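Local coordinates for protein endo-alpha-(1->5)-L-arabinanase (Bacillus licheniformis, PDB 6B7K) that probably hydrolyses internal (1->5)-alpha-arabinofuranosidic linkages in arabinan, as a calcium-containing glycoside hydrolase of family 43, at residues 75-80 / 98-103; 135-140 / 157-162; 90-95 / 114-119; 23-28 / 83-88. All coordinates share one frame; numbering follows the deposited sequence.

Interaction 1 (75-80 / 98-103)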
loop_
_atom_site.group_PDB
_atom_site.type_symbol
_atom_site.label_atom_id
_atom_site.label_comp_id
_atom_site.label_asym_id
_atom_site.label_seq_id
_atom_site.Cartn_x
_atom_site.Cartn_y
_atom_site.Cartn_z
ATOM N N ASN A 75 18.832 -12.366 1.462
ATOM C CA ASN A 75 18.172 -13.000 2.597
ATOM C C ASN A 75 16.658 -12.819 2.574
ATOM O O ASN A 75 16.024 -12.838 3.638
ATOM C CB ASN A 75 18.740 -12.455 3.910
ATOM C CG ASN A 75 20.232 -12.699 4.053
ATOM O OD1 ASN A 75 21.026 -11.758 4.056
ATOM N ND2 ASN A 75 20.618 -13.963 4.188
ATOM N N HIS A 76 16.059 -12.650 1.398
ATOM C CA HIS A 76 14.655 -12.269 1.340
ATOM C C HIS A 76 13.759 -13.396 1.831
ATOM O O HIS A 76 14.023 -14.578 1.591
ATOM C CB HIS A 76 14.262 -11.861 -0.082
ATOM C CG HIS A 76 14.183 -12.998 -1.054
ATOM N ND1 HIS A 76 13.094 -13.839 -1.132
ATOM C CD2 HIS A 76 15.046 -13.413 -2.011
ATOM C CE1 HIS A 76 13.297 -14.733 -2.083
ATOM N NE2 HIS A 76 14.474 -14.498 -2.632
ATOM N N GLU A 77 12.697 -13.017 2.536
ATOM C CA GLU A 77 11.721 -13.982 3.002
ATOM C C GLU A 77 10.981 -14.586 1.811
ATOM O O GLU A 77 10.793 -13.920 0.789
ATOM C CB GLU A 77 10.729 -13.314 3.952
ATOM C CG GLU A 77 11.379 -12.569 5.107
ATOM C CD GLU A 77 10.388 -11.731 5.889
ATOM O OE1 GLU A 77 9.201 -11.696 5.503
ATOM O OE2 GLU A 77 10.795 -11.101 6.886
ATOM N N PRO A 78 10.552 -15.848 1.915
ATOM C CA PRO A 78 9.917 -16.497 0.753
ATOM C C PRO A 78 8.667 -15.783 0.271
ATOM O O PRO A 78 8.419 -15.741 -0.940
ATOM C CB PRO A 78 9.607 -17.911 1.267
ATOM C CG PRO A 78 9.564 -17.779 2.754
ATOM C CD PRO A 78 10.579 -16.731 3.094
ATOM N N HIS A 79 7.879 -15.210 1.174
ATOM C CA HIS A 79 6.707 -14.440 0.786
ATOM C C HIS A 79 7.091 -12.985 0.545
ATOM O O HIS A 79 7.920 -12.420 1.264
ATOM C CB HIS A 79 5.622 -14.527 1.860
ATOM C CG HIS A 79 6.024 -13.936 3.175
ATOM N ND1 HIS A 79 6.917 -14.552 4.025
ATOM C CD2 HIS A 79 5.651 -12.788 3.788
ATOM C CE1 HIS A 79 7.079 -13.807 5.104
ATOM N NE2 HIS A 79 6.322 -12.731 4.986
ATOM N N GLN A 80 6.495 -12.389 -0.481
ATOM C CA GLN A 80 6.702 -10.985 -0.798
ATOM C C GLN A 80 5.591 -10.151 -0.172
ATOM O O GLN A 80 4.486 -10.640 0.072
ATOM C CB GLN A 80 6.751 -10.766 -2.311
ATOM C CG GLN A 80 8.079 -11.152 -2.956
ATOM C CD GLN A 80 8.396 -12.633 -2.829
ATOM O OE1 GLN A 80 7.782 -13.470 -3.488
ATOM N NE2 GLN A 80 9.361 -12.963 -1.979
ATOM N N VAL A 98 10.425 -6.847 -1.783
ATOM C CA VAL A 98 11.293 -7.981 -1.487
ATOM C C VAL A 98 12.206 -7.542 -0.350
ATOM O O VAL A 98 13.026 -6.632 -0.529
ATOM C CB VAL A 98 12.108 -8.418 -2.711
ATOM C CG1 VAL A 98 13.047 -9.546 -2.351
ATOM C CG2 VAL A 98 11.182 -8.833 -3.843
ATOM N N SER A 99 12.065 -8.167 0.819
ATOM C CA SER A 99 12.762 -7.688 2.010
ATOM C C SER A 99 12.731 -8.763 3.093
ATOM O O SER A 99 12.202 -9.863 2.898
ATOM C CB SER A 99 12.139 -6.386 2.520
ATOM O OG SER A 99 12.744 -5.971 3.732
ATOM N N SER A 100 13.323 -8.428 4.239
ATOM C CA SER A 100 13.228 -9.195 5.473
ATOM C C SER A 100 12.667 -8.286 6.558
ATOM O O SER A 100 12.853 -7.067 6.515
ATOM C CB SER A 100 14.596 -9.743 5.906
ATOM O OG SER A 100 15.141 -10.599 4.919
ATOM N N PHE A 101 11.965 -8.875 7.525
ATOM C CA PHE A 101 11.268 -8.061 8.514
ATOM C C PHE A 101 12.254 -7.333 9.418
ATOM O O PHE A 101 13.300 -7.870 9.789
ATOM C CB PHE A 101 10.320 -8.907 9.359
ATOM C CG PHE A 101 9.374 -8.088 10.195
ATOM C CD1 PHE A 101 8.294 -7.449 9.608
ATOM C CD2 PHE A 101 9.568 -7.950 11.557
ATOM C CE1 PHE A 101 7.426 -6.688 10.363
ATOM C CE2 PHE A 101 8.699 -7.190 12.319
ATOM C CZ PHE A 101 7.626 -6.560 11.721
ATOM N N GLY A 102 11.912 -6.092 9.759
ATOM C CA GLY A 102 12.752 -5.262 10.599
ATOM C C GLY A 102 14.097 -4.943 9.979
ATOM O O GLY A 102 14.978 -4.391 10.640
ATOM N N SER A 103 14.258 -5.289 8.707
ATOM C CA SER A 103 15.514 -5.138 7.996
ATOM C C SER A 103 15.386 -4.039 6.950
ATOM O O SER A 103 14.287 -3.680 6.519
ATOM C CB SER A 103 15.940 -6.457 7.345
ATOM O OG SER A 103 17.215 -6.345 6.733
#

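Interaction 2 (135-140 / 157-162)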
loop_
_atom_site.group_PDB
_atom_site.type_symbol
_atom_site.label_atom_id
_atom_site.label_comp_id
_atom_site.label_asym_id
_atom_site.label_seq_id
_atom_site.Cartn_x
_atom_site.Cartn_y
_atom_site.Cartn_z
ATOM N N GLN A 135 18.814 5.697 4.247
ATOM C CA GLN A 135 17.991 6.127 5.369
ATOM C C GLN A 135 16.502 5.914 5.118
ATOM O O GLN A 135 15.671 6.578 5.748
ATOM C CB GLN A 135 18.266 7.598 5.695
ATOM C CG GLN A 135 19.734 7.930 5.919
ATOM C CD GLN A 135 20.303 7.299 7.174
ATOM O OE1 GLN A 135 19.574 6.721 7.984
ATOM N NE2 GLN A 135 21.616 7.407 7.344
ATOM N N PHE A 136 16.150 5.012 4.206
ATOM C CA PHE A 136 14.762 4.686 3.915
ATOM C C PHE A 136 14.635 3.173 3.793
ATOM O O PHE A 136 15.593 2.427 4.014
ATOM C CB PHE A 136 14.279 5.397 2.644
ATOM C CG PHE A 136 15.118 5.108 1.431
ATOM C CD1 PHE A 136 14.803 4.054 0.590
ATOM C CD2 PHE A 136 16.224 5.892 1.132
ATOM C CE1 PHE A 136 15.573 3.786 -0.525
ATOM C CE2 PHE A 136 16.997 5.628 0.015
ATOM C CZ PHE A 136 16.671 4.574 -0.813
ATOM N N ASN A 137 13.436 2.717 3.438
ATOM C CA ASN A 137 13.180 1.295 3.236
ATOM C C ASN A 137 12.317 1.135 1.996
ATOM O O ASN A 137 11.209 1.677 1.931
ATOM C CB ASN A 137 12.500 0.673 4.459
ATOM C CG ASN A 137 12.549 -0.839 4.440
ATOM O OD1 ASN A 137 13.399 -1.432 3.779
ATOM N ND2 ASN A 137 11.636 -1.473 5.168
ATOM N N ALA A 138 12.825 0.394 1.010
ATOM C CA ALA A 138 12.123 0.200 -0.259
ATOM C C ALA A 138 11.118 -0.945 -0.123
ATOM O O ALA A 138 11.302 -2.054 -0.631
ATOM C CB ALA A 138 13.113 -0.060 -1.384
ATOM N N ILE A 139 10.037 -0.657 0.603
ATOM C CA ILE A 139 8.861 -1.516 0.674
ATOM C C ILE A 139 7.621 -0.630 0.639
ATOM O O ILE A 139 7.708 0.602 0.610
ATOM C CB ILE A 139 8.843 -2.413 1.933
ATOM C CG1 ILE A 139 8.754 -1.568 3.206
ATOM C CG2 ILE A 139 10.052 -3.340 1.974
ATOM C CD1 ILE A 139 8.464 -2.388 4.446
ATOM N N ASP A 140 6.458 -1.274 0.658
ATOM C CA ASP A 140 5.163 -0.604 0.617
ATOM C C ASP A 140 5.050 0.393 -0.541
ATOM O O ASP A 140 4.870 1.594 -0.318
ATOM C CB ASP A 140 4.876 0.082 1.945
ATOM C CG ASP A 140 4.884 -0.887 3.111
ATOM O OD1 ASP A 140 5.214 -2.071 2.897
ATOM O OD2 ASP A 140 4.560 -0.466 4.242
ATOM N N SER A 157 8.997 2.959 4.830
ATOM C CA SER A 157 8.582 2.308 6.071
ATOM C C SER A 157 9.652 2.585 7.119
ATOM O O SER A 157 10.765 2.061 7.013
ATOM C CB SER A 157 8.385 0.814 5.864
ATOM O OG SER A 157 7.972 0.178 7.060
ATOM N N PHE A 158 9.312 3.408 8.114
ATOM C CA PHE A 158 10.233 3.817 9.172
ATOM C C PHE A 158 11.454 4.523 8.596
ATOM O O PHE A 158 11.442 4.941 7.433
ATOM C CB PHE A 158 10.648 2.614 10.024
ATOM C CG PHE A 158 9.522 2.024 10.821
ATOM C CD1 PHE A 158 9.301 2.420 12.129
ATOM C CD2 PHE A 158 8.674 1.084 10.258
ATOM C CE1 PHE A 158 8.265 1.885 12.866
ATOM C CE2 PHE A 158 7.633 0.544 10.990
ATOM C CZ PHE A 158 7.427 0.947 12.295
ATOM N N TRP A 159 12.503 4.660 9.405
ATOM C CA TRP A 159 13.717 5.410 9.048
ATOM C C TRP A 159 13.288 6.846 8.751
ATOM O O TRP A 159 12.572 7.443 9.571
ATOM C CB TRP A 159 14.456 4.700 7.921
ATOM C CG TRP A 159 15.395 3.629 8.371
ATOM C CD1 TRP A 159 16.692 3.790 8.765
ATOM C CD2 TRP A 159 15.122 2.224 8.450
ATOM N NE1 TRP A 159 17.239 2.574 9.096
ATOM C CE2 TRP A 159 16.296 1.597 8.911
ATOM C CE3 TRP A 159 13.997 1.438 8.182
ATOM C CZ2 TRP A 159 16.378 0.221 9.109
ATOM C CZ3 TRP A 159 14.081 0.073 8.381
ATOM C CH2 TRP A 159 15.263 -0.522 8.839
ATOM N N SER A 160 13.679 7.430 7.615
ATOM C CA SER A 160 13.314 8.810 7.314
ATOM C C SER A 160 11.830 8.971 6.998
ATOM O O SER A 160 11.295 10.072 7.159
ATOM C CB SER A 160 14.163 9.340 6.156
ATOM O OG SER A 160 14.289 8.373 5.127
ATOM N N GLY A 161 11.155 7.911 6.548
ATOM C CA GLY A 161 9.712 7.915 6.403
ATOM C C GLY A 161 9.285 7.645 4.965
ATOM O O GLY A 161 9.837 6.771 4.289
ATOM N N ILE A 162 8.291 8.403 4.513
ATOM C CA ILE A 162 7.655 8.184 3.221
ATOM C C ILE A 162 8.405 8.964 2.150
ATOM O O ILE A 162 8.646 10.169 2.295
ATOM C CB ILE A 162 6.175 8.594 3.265
ATOM C CG1 ILE A 162 5.434 7.806 4.352
ATOM C CG2 ILE A 162 5.527 8.409 1.896
ATOM C CD1 ILE A 162 5.615 6.301 4.267
HETATM O O HOH W 1 11.672 4.651 4.849
#

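Interaction 3 (90-95 / 114-119)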
loop_
_atom_site.group_PDB
_atom_site.type_symbol
_atom_site.label_atom_id
_atom_site.label_comp_id
_atom_site.label_asym_id
_atom_site.label_seq_id
_atom_site.Cartn_x
_atom_site.Cartn_y
_atom_site.Cartn_z
ATOM N N GLY A 90 -2.957 1.582 -20.379
ATOM C CA GLY A 90 -3.312 0.375 -21.100
ATOM C C GLY A 90 -2.663 -0.897 -20.608
ATOM O O GLY A 90 -2.391 -1.792 -21.415
ATOM N N ARG A 91 -2.416 -1.016 -19.306
ATOM C CA ARG A 91 -1.740 -2.191 -18.775
ATOM C C ARG A 91 -1.819 -2.163 -17.255
ATOM O O ARG A 91 -1.813 -1.089 -16.645
ATOM C CB ARG A 91 -0.278 -2.240 -19.241
ATOM C CG ARG A 91 0.387 -3.584 -19.079
ATOM C CD ARG A 91 1.666 -3.661 -19.893
ATOM N NE ARG A 91 2.453 -4.836 -19.528
ATOM C CZ ARG A 91 2.227 -6.061 -19.993
ATOM N NH1 ARG A 91 1.237 -6.276 -20.848
ATOM N NH2 ARG A 91 2.994 -7.070 -19.600
ATOM N N TYR A 92 -1.905 -3.350 -16.654
ATOM C CA TYR A 92 -1.895 -3.467 -15.201
ATOM C C TYR A 92 -0.467 -3.438 -14.675
ATOM O O TYR A 92 0.426 -4.094 -15.219
ATOM C CB TYR A 92 -2.573 -4.758 -14.748
ATOM C CG TYR A 92 -4.054 -4.810 -15.010
ATOM C CD1 TYR A 92 -4.950 -4.152 -14.177
ATOM C CD2 TYR A 92 -4.563 -5.533 -16.083
ATOM C CE1 TYR A 92 -6.311 -4.201 -14.412
ATOM C CE2 TYR A 92 -5.920 -5.589 -16.327
ATOM C CZ TYR A 92 -6.791 -4.924 -15.489
ATOM O OH TYR A 92 -8.144 -4.982 -15.733
ATOM N N TRP A 93 -0.259 -2.687 -13.599
ATOM C CA TRP A 93 1.051 -2.550 -12.981
ATOM C C TRP A 93 0.979 -3.081 -11.561
ATOM O O TRP A 93 0.090 -2.694 -10.796
ATOM C CB TRP A 93 1.516 -1.093 -12.996
ATOM C CG TRP A 93 1.523 -0.495 -14.371
ATOM C CD1 TRP A 93 0.674 0.457 -14.856
ATOM C CD2 TRP A 93 2.413 -0.823 -15.446
ATOM N NE1 TRP A 93 0.987 0.751 -16.161
ATOM C CE2 TRP A 93 2.050 -0.022 -16.548
ATOM C CE3 TRP A 93 3.484 -1.713 -15.582
ATOM C CZ2 TRP A 93 2.718 -0.085 -17.770
ATOM C CZ3 TRP A 93 4.146 -1.774 -16.798
ATOM C CH2 TRP A 93 3.761 -0.963 -17.875
ATOM N N LEU A 94 1.908 -3.971 -11.218
ATOM C CA LEU A 94 1.937 -4.636 -9.917
ATOM C C LEU A 94 3.294 -4.376 -9.271
ATOM O O LEU A 94 4.282 -5.048 -9.585
ATOM C CB LEU A 94 1.662 -6.131 -10.061
ATOM C CG LEU A 94 1.660 -6.961 -8.774
ATOM C CD1 LEU A 94 0.524 -6.534 -7.854
ATOM C CD2 LEU A 94 1.579 -8.452 -9.084
ATOM N N TYR A 95 3.341 -3.399 -8.373
ATOM C CA TYR A 95 4.526 -3.144 -7.572
ATOM C C TYR A 95 4.488 -4.017 -6.326
ATOM O O TYR A 95 3.426 -4.220 -5.733
ATOM C CB TYR A 95 4.611 -1.664 -7.193
ATOM C CG TYR A 95 4.831 -0.749 -8.380
ATOM C CD1 TYR A 95 6.113 -0.492 -8.852
ATOM C CD2 TYR A 95 3.762 -0.148 -9.031
ATOM C CE1 TYR A 95 6.323 0.338 -9.938
ATOM C CE2 TYR A 95 3.963 0.683 -10.119
ATOM C CZ TYR A 95 5.246 0.923 -10.568
ATOM O OH TYR A 95 5.457 1.752 -11.648
ATOM N N ASP A 114 -1.567 -7.582 -19.170
ATOM C CA ASP A 114 -2.660 -6.922 -19.869
ATOM C C ASP A 114 -4.024 -7.273 -19.299
ATOM O O ASP A 114 -4.995 -6.551 -19.556
ATOM C CB ASP A 114 -2.645 -7.289 -21.357
ATOM C CG ASP A 114 -3.140 -8.702 -21.613
ATOM O OD1 ASP A 114 -2.573 -9.649 -21.034
ATOM O OD2 ASP A 114 -4.110 -8.861 -22.382
ATOM N N ARG A 115 -4.119 -8.364 -18.543
ATOM C CA ARG A 115 -5.400 -8.833 -18.024
ATOM C C ARG A 115 -5.122 -9.756 -16.852
ATOM O O ARG A 115 -4.498 -10.807 -17.028
ATOM C CB ARG A 115 -6.200 -9.556 -19.110
ATOM C CG ARG A 115 -7.486 -10.189 -18.608
ATOM C CD ARG A 115 -8.328 -10.722 -19.753
ATOM N NE ARG A 115 -7.605 -11.703 -20.557
ATOM C CZ ARG A 115 -7.627 -13.014 -20.342
ATOM N NH1 ARG A 115 -8.334 -13.515 -19.339
ATOM N NH2 ARG A 115 -6.939 -13.825 -21.133
ATOM N N ILE A 116 -5.585 -9.366 -15.662
ATOM C CA ILE A 116 -5.299 -10.139 -14.456
ATOM C C ILE A 116 -5.830 -11.562 -14.578
ATOM O O ILE A 116 -5.205 -12.511 -14.088
ATOM C CB ILE A 116 -5.879 -9.416 -13.224
ATOM C CG1 ILE A 116 -5.210 -8.050 -13.055
ATOM C CG2 ILE A 116 -5.711 -10.262 -11.971
ATOM C CD1 ILE A 116 -5.699 -7.264 -11.855
ATOM N N SER A 117 -6.970 -11.740 -15.251
ATOM C CA SER A 117 -7.575 -13.063 -15.351
ATOM C C SER A 117 -6.773 -14.020 -16.228
ATOM O O SER A 117 -7.078 -15.219 -16.245
ATOM C CB SER A 117 -9.008 -12.949 -15.878
ATOM O OG SER A 117 -9.025 -12.642 -17.260
ATOM N N SER A 118 -5.765 -13.533 -16.956
ATOM C CA SER A 118 -4.888 -14.445 -17.678
ATOM C C SER A 118 -3.904 -15.141 -16.748
ATOM O O SER A 118 -3.424 -16.231 -17.078
ATOM C CB SER A 118 -4.123 -13.700 -18.773
ATOM O OG SER A 118 -3.048 -12.958 -18.229
ATOM N N GLY A 119 -3.600 -14.542 -15.597
ATOM C CA GLY A 119 -2.648 -15.117 -14.668
ATOM C C GLY A 119 -1.210 -15.100 -15.128
ATOM O O GLY A 119 -0.353 -15.682 -14.458
#

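Interaction 4 (23-28 / 83-88). With CA (calcium ion), chain F.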
loop_
_atom_site.group_PDB
_atom_site.type_symbol
_atom_site.label_atom_id
_atom_site.label_comp_id
_atom_site.label_asym_id
_atom_site.label_seq_id
_atom_site.Cartn_x
_atom_site.Cartn_y
_atom_site.Cartn_z
ATOM N N ASP A 23 -1.692 -6.326 4.218
ATOM C CA ASP A 23 -1.202 -5.294 3.310
ATOM C C ASP A 23 -1.937 -5.365 1.972
ATOM O O ASP A 23 -1.313 -5.629 0.938
ATOM C CB ASP A 23 0.307 -5.438 3.106
ATOM C CG ASP A 23 1.063 -5.563 4.418
ATOM O OD1 ASP A 23 0.849 -4.719 5.314
ATOM O OD2 ASP A 23 1.865 -6.513 4.556
ATOM N N PRO A 24 -3.247 -5.124 1.946
ATOM C CA PRO A 24 -4.018 -5.316 0.717
ATOM C C PRO A 24 -3.988 -4.111 -0.215
ATOM O O PRO A 24 -3.726 -2.973 0.185
ATOM C CB PRO A 24 -5.439 -5.544 1.249
ATOM C CG PRO A 24 -5.498 -4.672 2.443
ATOM C CD PRO A 24 -4.116 -4.715 3.065
ATOM N N SER A 25 -4.271 -4.396 -1.485
ATOM C CA SER A 25 -4.475 -3.378 -2.509
ATOM C C SER A 25 -5.568 -3.879 -3.437
ATOM O O SER A 25 -5.434 -4.956 -4.026
ATOM C CB SER A 25 -3.187 -3.096 -3.289
ATOM O OG SER A 25 -3.370 -2.051 -4.232
ATOM N N ILE A 26 -6.645 -3.107 -3.565
ATOM C CA ILE A 26 -7.840 -3.551 -4.274
ATOM C C ILE A 26 -7.789 -3.090 -5.722
ATOM O O ILE A 26 -7.264 -2.016 -6.053
ATOM C CB ILE A 26 -9.122 -3.046 -3.573
ATOM C CG1 ILE A 26 -10.369 -3.685 -4.190
ATOM C CG2 ILE A 26 -9.219 -1.534 -3.649
ATOM C CD1 ILE A 26 -10.411 -5.192 -4.084
ATOM N N ILE A 27 -8.334 -3.931 -6.601
ATOM C CA ILE A 27 -8.548 -3.625 -8.010
ATOM C C ILE A 27 -9.809 -4.378 -8.425
ATOM O O ILE A 27 -10.353 -5.182 -7.665
ATOM C CB ILE A 27 -7.326 -4.010 -8.878
ATOM C CG1 ILE A 27 -7.438 -3.462 -10.312
ATOM C CG2 ILE A 27 -7.123 -5.519 -8.884
ATOM C CD1 ILE A 27 -7.636 -1.965 -10.399
ATOM N N LYS A 28 -10.285 -4.115 -9.640
ATOM C CA LYS A 28 -11.581 -4.631 -10.072
ATOM C C LYS A 28 -11.584 -4.681 -11.591
ATOM O O LYS A 28 -11.649 -3.633 -12.240
ATOM C CB LYS A 28 -12.701 -3.748 -9.540
ATOM C CG LYS A 28 -14.079 -4.365 -9.561
ATOM C CD LYS A 28 -15.106 -3.311 -9.212
ATOM C CE LYS A 28 -16.515 -3.857 -9.251
ATOM N NZ LYS A 28 -16.797 -4.612 -10.499
ATOM N N PRO A 83 1.772 -5.616 -2.020
ATOM C CA PRO A 83 1.639 -5.342 -3.451
ATOM C C PRO A 83 0.729 -4.150 -3.706
ATOM O O PRO A 83 -0.106 -3.777 -2.882
ATOM C CB PRO A 83 1.024 -6.633 -3.997
ATOM C CG PRO A 83 0.223 -7.149 -2.863
ATOM C CD PRO A 83 0.954 -6.770 -1.603
ATOM N N ASP A 84 0.920 -3.544 -4.876
ATOM C CA ASP A 84 0.062 -2.464 -5.350
ATOM C C ASP A 84 -0.347 -2.765 -6.782
ATOM O O ASP A 84 0.512 -2.977 -7.643
ATOM C CB ASP A 84 0.760 -1.105 -5.267
ATOM C CG ASP A 84 -0.126 0.025 -5.752
ATOM O OD1 ASP A 84 -1.246 0.169 -5.219
ATOM O OD2 ASP A 84 0.291 0.767 -6.666
ATOM N N ILE A 85 -1.651 -2.773 -7.036
ATOM C CA ILE A 85 -2.203 -3.125 -8.335
ATOM C C ILE A 85 -3.013 -1.949 -8.866
ATOM O O ILE A 85 -3.784 -1.325 -8.128
ATOM C CB ILE A 85 -3.070 -4.400 -8.243
ATOM C CG1 ILE A 85 -3.648 -4.767 -9.612
ATOM C CG2 ILE A 85 -4.157 -4.232 -7.187
ATOM C CD1 ILE A 85 -2.596 -5.127 -10.640
ATOM N N SER A 86 -2.830 -1.644 -10.148
ATOM C CA SER A 86 -3.586 -0.578 -10.788
ATOM C C SER A 86 -3.466 -0.731 -12.296
ATOM O O SER A 86 -2.534 -1.363 -12.804
ATOM C CB SER A 86 -3.096 0.804 -10.346
ATOM O OG SER A 86 -1.706 0.946 -10.581
ATOM N N TYR A 87 -4.425 -0.145 -13.004
ATOM C CA TYR A 87 -4.424 -0.113 -14.459
ATOM C C TYR A 87 -4.100 1.301 -14.917
ATOM O O TYR A 87 -4.711 2.265 -14.445
ATOM C CB TYR A 87 -5.773 -0.571 -15.017
ATOM C CG TYR A 87 -5.786 -0.794 -16.515
ATOM C CD1 TYR A 87 -5.377 -2.004 -17.059
ATOM C CD2 TYR A 87 -6.213 0.204 -17.382
ATOM C CE1 TYR A 87 -5.392 -2.215 -18.427
ATOM C CE2 TYR A 87 -6.232 0.003 -18.750
ATOM C CZ TYR A 87 -5.821 -1.210 -19.267
ATOM O OH TYR A 87 -5.837 -1.416 -20.628
ATOM N N TYR A 88 -3.135 1.423 -15.825
ATOM C CA TYR A 88 -2.687 2.730 -16.280
ATOM C C TYR A 88 -1.946 2.576 -17.597
ATOM O O TYR A 88 -1.144 1.653 -17.758
ATOM C CB TYR A 88 -1.784 3.401 -15.238
ATOM C CG TYR A 88 -0.953 4.537 -15.782
ATOM C CD1 TYR A 88 -1.535 5.752 -16.114
ATOM C CD2 TYR A 88 0.416 4.398 -15.956
ATOM C CE1 TYR A 88 -0.777 6.797 -16.605
ATOM C CE2 TYR A 88 1.184 5.438 -16.448
ATOM C CZ TYR A 88 0.582 6.634 -16.768
ATOM O OH TYR A 88 1.341 7.672 -17.257
HETATM CA CA CA F . -2.708 2.062 -4.749
HETATM O O HOH W 2 -6.358 -0.093 -8.029
HETATM O O HOH W 3 -4.918 3.260 -5.457
#

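Interaction 1 (75-80 / 98-103)
Glu-77 meets the 98-103 loop with both its backbone and its carboxylate. Its N-H points almost straight at Ser-99 O (3.2 Å, 171° at the hydrogen). The side chain leaves with CG anti to the carbonyl carbon (chi1 -53°) and stays extended beyond it, passing over Ser-99 O and the CA of Ser-100 and bringing OE2 within 2.6 Å of Phe-101 N. That amide donates to OE2 from above the carboxylate plane, through a bent bond of 134°. Glu-77 therefore holds the loop at two points two residues apart. Beside this polar pair lies an apolar one: His-76 CB packs on Val-98 CG1 at 3.5 Å, and the other methyl of the valine, CG2, lies alongside Gln-80 CG at 4.0 Å. The next shell fixes these groups. His-76 ND1 donates in its own ring plane to Glu-77 O (3.0 Å), which helps to fix the turn of the imidazole, while Trp-69 packs against both Val-98 and Gln-80. Glu-77 OE1 receives a weak hydrogen bond from Trp-81 NE1. In the partner loop Ser-100 O takes two donors from opposite faces of its plane, Ser-99 OG at 3.0 Å and Ser-103 N at 3.2 Å; Ser-99 OG is also hydrogen-bonded to Ser-106. The bond from Ser-103 N closes a type II beta turn, with Gly-102 at its third position and positive phi. Gly-102 is a predicted substrate-binding residue, so this is a loop-to-loop contact probably bordering the arabinan cleft of a GH43 five-bladed beta-propeller.

Interaction 2 (135-140 / 157-162)
Asn-137 and Ser-157 share one water, which makes four hydrogen bonds, all to the backbone. It accepts from Ser-157 N (3.2 Å) and weakly from Asn-137 N, and donates to Phe-158 O (2.6 Å) and Gly-161 O (2.9 Å). It thus ties the 135-140 segment to a type II' beta turn, Phe-158 to Gly-161, whose second position is taken by Trp-159 with a positive phi of 59°. At the other end of the contact Ser-160 N donates to Gln-135 O at 2.9 Å, nearly in line with the C=O bond. The Trp-159 side chain reaches back toward the first segment: its CB sits close to Gln-135 O, and CE3 of the indole lies 4.1 Å from Asn-137 CB. Farther along the segment, Ile-139 has CG1 set between its backbone N and carbonyl carbon (chi1 64°), which brings CD1 onto Ser-157 CB at 3.5 Å. The hydroxyl of that serine hydrogen-bonds Glu-192, the predicted proton donor. Ile-139 may in this way back a second-shell residue that positions the acid. Asp-140, predicted to tune that glutamate, follows in the chain, and its OD2 accepts a weak bond from Ala-193 N. Residues 137-140 and 157-159 are predicted to bind substrate, so the two loops together probably line the GH43 active-site cleft.

Interaction 3 (90-95 / 114-119)
Tyr-92 fills the angle between Asp-114 and Ile-116 with its ring. From CB the side chain heads toward the 114-119 segment, a chi1 of -67° turning one ring face to Ile-116. CG lies 4.0 Å from Ile-116 CG1, the atom that sits over the centre of the ring in a CH-pi contact, 3.9 Å from the centroid and 7° off the normal. Tyr-92 CD1 and CE1 each lie 4.0 Å from Ile-116 CD1, over that same face. On the other flank CD2 and CE2 face the backbone: Asp-114 O lies at the ring edge, 3.5 Å from CE2, and Arg-115 CA is 3.7 Å from that carbon. At the tip, the hydroxyl lies toward the Glu-29 carboxylate. The ring also meets Tyr-87 edge-to-face. With an alanine here, Ile-116 is likely to face a gap and the Asp-114 carbonyl to lose its aromatic edge. Nearby, Arg-91 NH1 comes within 3.5 Å of Asp-114 N, yet it remains 5.1 Å from Asp-114 OD1, so opposite charges are neighbours without pairing. Within the facing loop, Ser-118 N and OG both donate to Arg-115 O, the hydroxyl at 2.9 Å; from outside, Glu-29 accepts from Ile-116 N. This is packing within one four-stranded antiparallel propeller blade: the second strand, 92-98, carries an aromatic ring against the short 3-10 turn that joins the third and fourth strands.

Interaction 4 (23-28 / 83-88)
Strands 25-28 and 83-87 run side by side, 25° from parallel with axes 6.2 Å apart, and no direct backbone hydrogen bond joins them. Side chains and a water fill the seam. Asp-23 O lies 3.6 Å from Pro-83 CD, which places the predicted catalytic base beside the start of the second segment. A chi1 of -177° swings Ser-25 OG across to the second strand, where it accepts a weak bond from Ile-85 N at 3.4 Å; it is also hydrogen-bonded to Asp-264. Farther along, water 2 donates to both Ile-26 O and Ile-85 O. Ile-27 and Ile-85 cross at about a right angle, Ile-27 CB resting on Ile-85 CG2 at 3.6 Å and Ile-27 CG2 on Ile-85 CG1 at the same distance. Cutting Ile-85 back to a glycine is likely to leave Ile-27 without its apolar partner. Asp-84 turns its carboxylate to the calcium ion, which OD1 binds at 2.4 Å while OD2, 3.8 Å from the metal, accepts from Leu-143 N. Water 3 (2.6 Å), Asp-142 and Asp-264 also bind the ion. With three aspartates from three different sheets converging on it, the calcium probably offsets their negative charge and holds propeller blades together at the centre.

In the fold
Interactions 3 and 4 each place one strand in the same antiparallel sheet, 92-98 beside 81-87, centres 10 Å apart; Tyr-95 O and Asp-84 N, at 2.7 Å, probably hydrogen-bond there. Interaction 1 lies at one end of these strands, 75-80 leading into 81-87 and 98-103 following 92-98, its centre 20 Å from that of interaction 4. Interactions 1 and 2, centres 14 Å apart, touch through Ser-99 CB and Ile-139 CG2 at 3.7 Å, and Trp-159 packs near Ser-103. Both approach the predicted acid Glu-192, whose side chain is about 7 Å from that of Phe-101. The predicted base, Asp-23, belongs to interaction 4; the Asp-140 side chain lies about 5 Å from a second calcium ion, not that of Asp-84.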